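Local coordinates for peroxiredoxin 6 (Arenicola marina, PDB 2V2G), which probably reduces hydrogen peroxide and organic hydroperoxides to water and alcohols as a thiol-specific peroxidase of the Prx6 subfamily, at residues N11-G19 with P97-L106. The protein carries 1 engineered substitution. Sequence-based numbering, arbitrary orientation.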
loop_
_atom_site.group_PDB
_atom_site.type_symbol
_atom_site.label_atom_id
_atom_site.label_comp_id
_atom_site.label_asym_id
_atom_site.label_seq_id
_atom_site.Cartn_x
_atom_site.Cartn_y
_atom_site.Cartn_z
ATOM N N ASN A 11 1.554 15.359 15.824
ATOM C CA ASN A 11 2.538 16.450 15.812
ATOM C C ASN A 11 3.656 16.095 16.791
ATOM O O ASN A 11 3.880 16.696 17.866
ATOM C CB ASN A 11 1.888 17.771 16.151
ATOM C CG ASN A 11 2.785 18.932 15.860
ATOM O OD1 ASN A 11 3.845 18.795 15.220
ATOM N ND2 ASN A 11 2.358 20.088 16.306
ATOM N N PHE A 12 4.375 15.056 16.377
ATOM C CA PHE A 12 5.360 14.442 17.248
ATOM C C PHE A 12 6.662 15.233 17.309
ATOM O O PHE A 12 6.983 15.980 16.356
ATOM C CB PHE A 12 5.606 12.967 16.871
ATOM C CG PHE A 12 6.187 12.754 15.509
ATOM C CD1 PHE A 12 7.540 12.890 15.287
ATOM C CD2 PHE A 12 5.376 12.413 14.429
ATOM C CE1 PHE A 12 8.102 12.672 14.037
ATOM C CE2 PHE A 12 5.932 12.211 13.154
ATOM C CZ PHE A 12 7.295 12.341 12.954
ATOM N N GLU A 13 7.386 15.054 18.425
ATOM C CA GLU A 13 8.734 15.584 18.654
ATOM C C GLU A 13 9.664 14.365 18.570
ATOM O O GLU A 13 9.453 13.385 19.303
ATOM C CB GLU A 13 8.838 16.299 20.024
ATOM C CG GLU A 13 7.773 17.351 20.111
ATOM C CD GLU A 13 7.847 18.277 21.300
ATOM O OE1 GLU A 13 8.974 18.506 21.837
ATOM O OE2 GLU A 13 6.761 18.823 21.673
ATOM N N ALA A 14 10.663 14.407 17.692
ATOM C CA ALA A 14 11.621 13.302 17.562
ATOM C C ALA A 14 13.040 13.841 17.325
ATOM O O ALA A 14 13.198 14.930 16.787
ATOM C CB ALA A 14 11.231 12.414 16.410
ATOM N N ASP A 15 14.063 13.076 17.707
ATOM C CA ASP A 15 15.413 13.348 17.221
ATOM C C ASP A 15 15.602 12.736 15.802
ATOM O O ASP A 15 14.906 11.801 15.337
ATOM C CB ASP A 15 16.480 12.737 18.112
ATOM C CG ASP A 15 17.813 13.568 18.153
ATOM O OD1 ASP A 15 18.141 14.460 17.289
ATOM O OD2 ASP A 15 18.585 13.305 19.103
ATOM N N SER A 16 16.567 13.316 15.111
ATOM C CA SER A 16 16.815 12.995 13.728
ATOM C C SER A 16 18.229 13.372 13.341
ATOM O O SER A 16 18.934 14.038 14.099
ATOM C CB SER A 16 15.815 13.736 12.828
ATOM O OG SER A 16 16.210 15.072 12.558
ATOM N N THR A 17 18.597 12.985 12.123
ATOM C CA THR A 17 19.858 13.424 11.502
ATOM C C THR A 17 20.014 14.932 11.250
ATOM O O THR A 17 21.131 15.402 10.985
ATOM C CB THR A 17 20.078 12.672 10.182
ATOM O OG1 THR A 17 18.965 12.915 9.328
ATOM C CG2 THR A 17 20.287 11.212 10.463
ATOM N N ILE A 18 18.899 15.662 11.312
ATOM C CA ILE A 18 18.911 17.119 11.256
ATOM C C ILE A 18 18.603 17.736 12.614
ATOM O O ILE A 18 18.375 18.927 12.699
ATOM C CB ILE A 18 17.996 17.680 10.160
ATOM C CG1 ILE A 18 16.522 17.499 10.513
ATOM C CG2 ILE A 18 18.340 17.049 8.789
ATOM C CD1 ILE A 18 15.589 18.087 9.521
ATOM N N GLY A 19 18.696 16.955 13.683
ATOM C CA GLY A 19 18.441 17.451 15.029
ATOM C C GLY A 19 16.991 17.248 15.431
ATOM O O GLY A 19 16.237 16.544 14.762
ATOM N N PRO A 97 15.884 13.804 5.916
ATOM C CA PRO A 97 16.286 13.394 7.293
ATOM C C PRO A 97 15.868 11.955 7.629
ATOM O O PRO A 97 14.948 11.402 6.970
ATOM C CB PRO A 97 15.496 14.351 8.193
ATOM C CG PRO A 97 14.753 15.325 7.275
ATOM C CD PRO A 97 14.701 14.688 5.925
ATOM N N ILE A 98 16.507 11.377 8.656
ATOM C CA ILE A 98 16.089 10.059 9.196
ATOM C C ILE A 98 15.817 10.248 10.684
ATOM O O ILE A 98 16.695 10.727 11.417
ATOM C CB ILE A 98 17.156 8.971 9.017
ATOM C CG1 ILE A 98 17.753 8.988 7.593
ATOM C CG2 ILE A 98 16.542 7.576 9.307
ATOM C CD1 ILE A 98 18.819 7.856 7.315
ATOM N N ILE A 99 14.612 9.932 11.118
ATOM C CA ILE A 99 14.158 10.029 12.502
ATOM C C ILE A 99 14.662 8.834 13.305
ATOM O O ILE A 99 14.661 7.690 12.765
ATOM C CB ILE A 99 12.642 10.051 12.542
ATOM C CG1 ILE A 99 12.116 11.320 11.901
ATOM C CG2 ILE A 99 12.117 9.863 14.035
ATOM C CD1 ILE A 99 10.578 11.228 11.593
ATOM N N ALA A 100 15.074 9.078 14.548
ATOM C CA ALA A 100 15.530 8.025 15.482
ATOM C C ALA A 100 14.446 7.737 16.504
ATOM O O ALA A 100 14.350 8.487 17.448
ATOM C CB ALA A 100 16.800 8.456 16.209
ATOM N N ASP A 101 13.706 6.641 16.365
ATOM C CA ASP A 101 12.573 6.310 17.263
ATOM C C ASP A 101 12.988 5.261 18.315
ATOM O O ASP A 101 12.410 4.146 18.456
ATOM C CB ASP A 101 11.409 5.800 16.415
ATOM C CG ASP A 101 10.156 5.534 17.234
ATOM O OD1 ASP A 101 9.831 6.351 18.176
ATOM O OD2 ASP A 101 9.474 4.523 16.923
ATOM N N GLU A 102 13.995 5.608 19.108
ATOM C CA GLU A 102 14.596 4.606 19.993
ATOM C C GLU A 102 13.679 4.119 21.098
ATOM O O GLU A 102 13.861 3.024 21.617
ATOM C CB GLU A 102 15.898 5.148 20.571
ATOM C CG GLU A 102 16.946 5.582 19.526
ATOM C CD GLU A 102 18.126 6.229 20.204
ATOM O OE1 GLU A 102 18.836 5.529 20.987
ATOM O OE2 GLU A 102 18.311 7.450 20.003
ATOM N N THR A 103 12.723 4.955 21.512
ATOM C CA THR A 103 11.770 4.557 22.555
ATOM C C THR A 103 10.578 3.742 21.970
ATOM O O THR A 103 9.760 3.241 22.752
ATOM C CB THR A 103 11.162 5.728 23.277
ATOM O OG1 THR A 103 10.377 6.522 22.390
ATOM C CG2 THR A 103 12.264 6.539 24.013
ATOM N N ARG A 104 10.534 3.565 20.671
ATOM C CA ARG A 104 9.392 2.927 19.980
ATOM C C ARG A 104 8.037 3.632 20.112
ATOM O O ARG A 104 7.019 3.104 19.636
ATOM C CB ARG A 104 9.248 1.441 20.361
ATOM C CG ARG A 104 10.274 0.547 19.711
ATOM C CD ARG A 104 11.692 0.744 20.139
ATOM N NE ARG A 104 12.562 -0.276 19.507
ATOM C CZ ARG A 104 13.877 -0.298 19.547
ATOM N NH1 ARG A 104 14.561 0.616 20.223
ATOM N NH2 ARG A 104 14.523 -1.260 18.881
ATOM N N GLU A 105 8.043 4.868 20.623
ATOM C CA GLU A 105 6.802 5.627 20.736
ATOM C C GLU A 105 6.052 5.722 19.409
ATOM O O GLU A 105 4.862 5.534 19.355
ATOM C CB GLU A 105 7.089 7.034 21.253
ATOM C CG GLU A 105 5.869 7.982 21.227
ATOM C CD GLU A 105 5.980 9.161 22.205
ATOM O OE1 GLU A 105 7.112 9.679 22.427
ATOM O OE2 GLU A 105 4.927 9.563 22.760
ATOM N N LEU A 106 6.748 6.063 18.330
ATOM C CA LEU A 106 6.110 6.246 17.035
ATOM C C LEU A 106 5.777 4.903 16.397
ATOM O O LEU A 106 4.741 4.756 15.759
ATOM C CB LEU A 106 6.967 7.091 16.100
ATOM C CG LEU A 106 6.983 8.585 16.426
ATOM C CD1 LEU A 106 7.927 9.306 15.386
ATOM C CD2 LEU A 106 5.550 9.142 16.331
HETATM O O HOH W 1 13.037 10.361 18.648
#
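Backbone hydrogen bonds tie Asp15 and Thr17 to the edge of strand 98-100. Ala100 N gives a nearly straight bond (173°) to Asp15 O at 2.8 Å, and Thr17 N reaches Ile98 O at 3.0 Å. Between them Ser16 faces Ile99 as an antiparallel non-hydrogen-bonded pair, its CA within 3.2 Å of Ile98 O in a CA-H...O contact. Where Asp15 meets Ala100 the strands already diverge, and a water bridges them, accepting from Asp15 N and donating to Ala100 O.

Threonine suits the end of this pairing because its hydroxyl can stand in for a backbone carbonyl: Thr17 OG1 accepts from Ile98 N at 3.0 Å. A chi1 of 58° turns OG1 onto that N-H and leaves CG2 anti to the carbonyl carbon, alongside Ile98 CB. Ser16 opens the type I turn that ends at Gly19, its OG accepting from Ile18 N in an ST turn and donating to Gly19 O on a lone pair in the carbonyl plane.

Apolar packing fills the side of the sheet bearing Ile99. Leu106 CD1 sits over the centre of the Phe12 ring, a CH-pi contact 3.6 Å from the centroid, while Ile99 CD1 meets the ring edge at CZ (3.7 Å). Replacing Phe12 with an alanine is likely to leave both methyls without their aromatic partner and open a gap between strand 98-100 and helix 105-109. Small Ala14 lets Ile99 CG2 approach its CB to 3.6 Å, and Ile18 CD1 lies against Pro97 CG at the far end.

Backbone hydrogen bonds also link Pro97 and Ile99 to strand 64-70, and Ala14 to Leu21, so this antiparallel pairing sets the N-terminal beta hairpin beside strand 98-100, within the central mixed sheet of the thioredoxin-like peroxiredoxin fold.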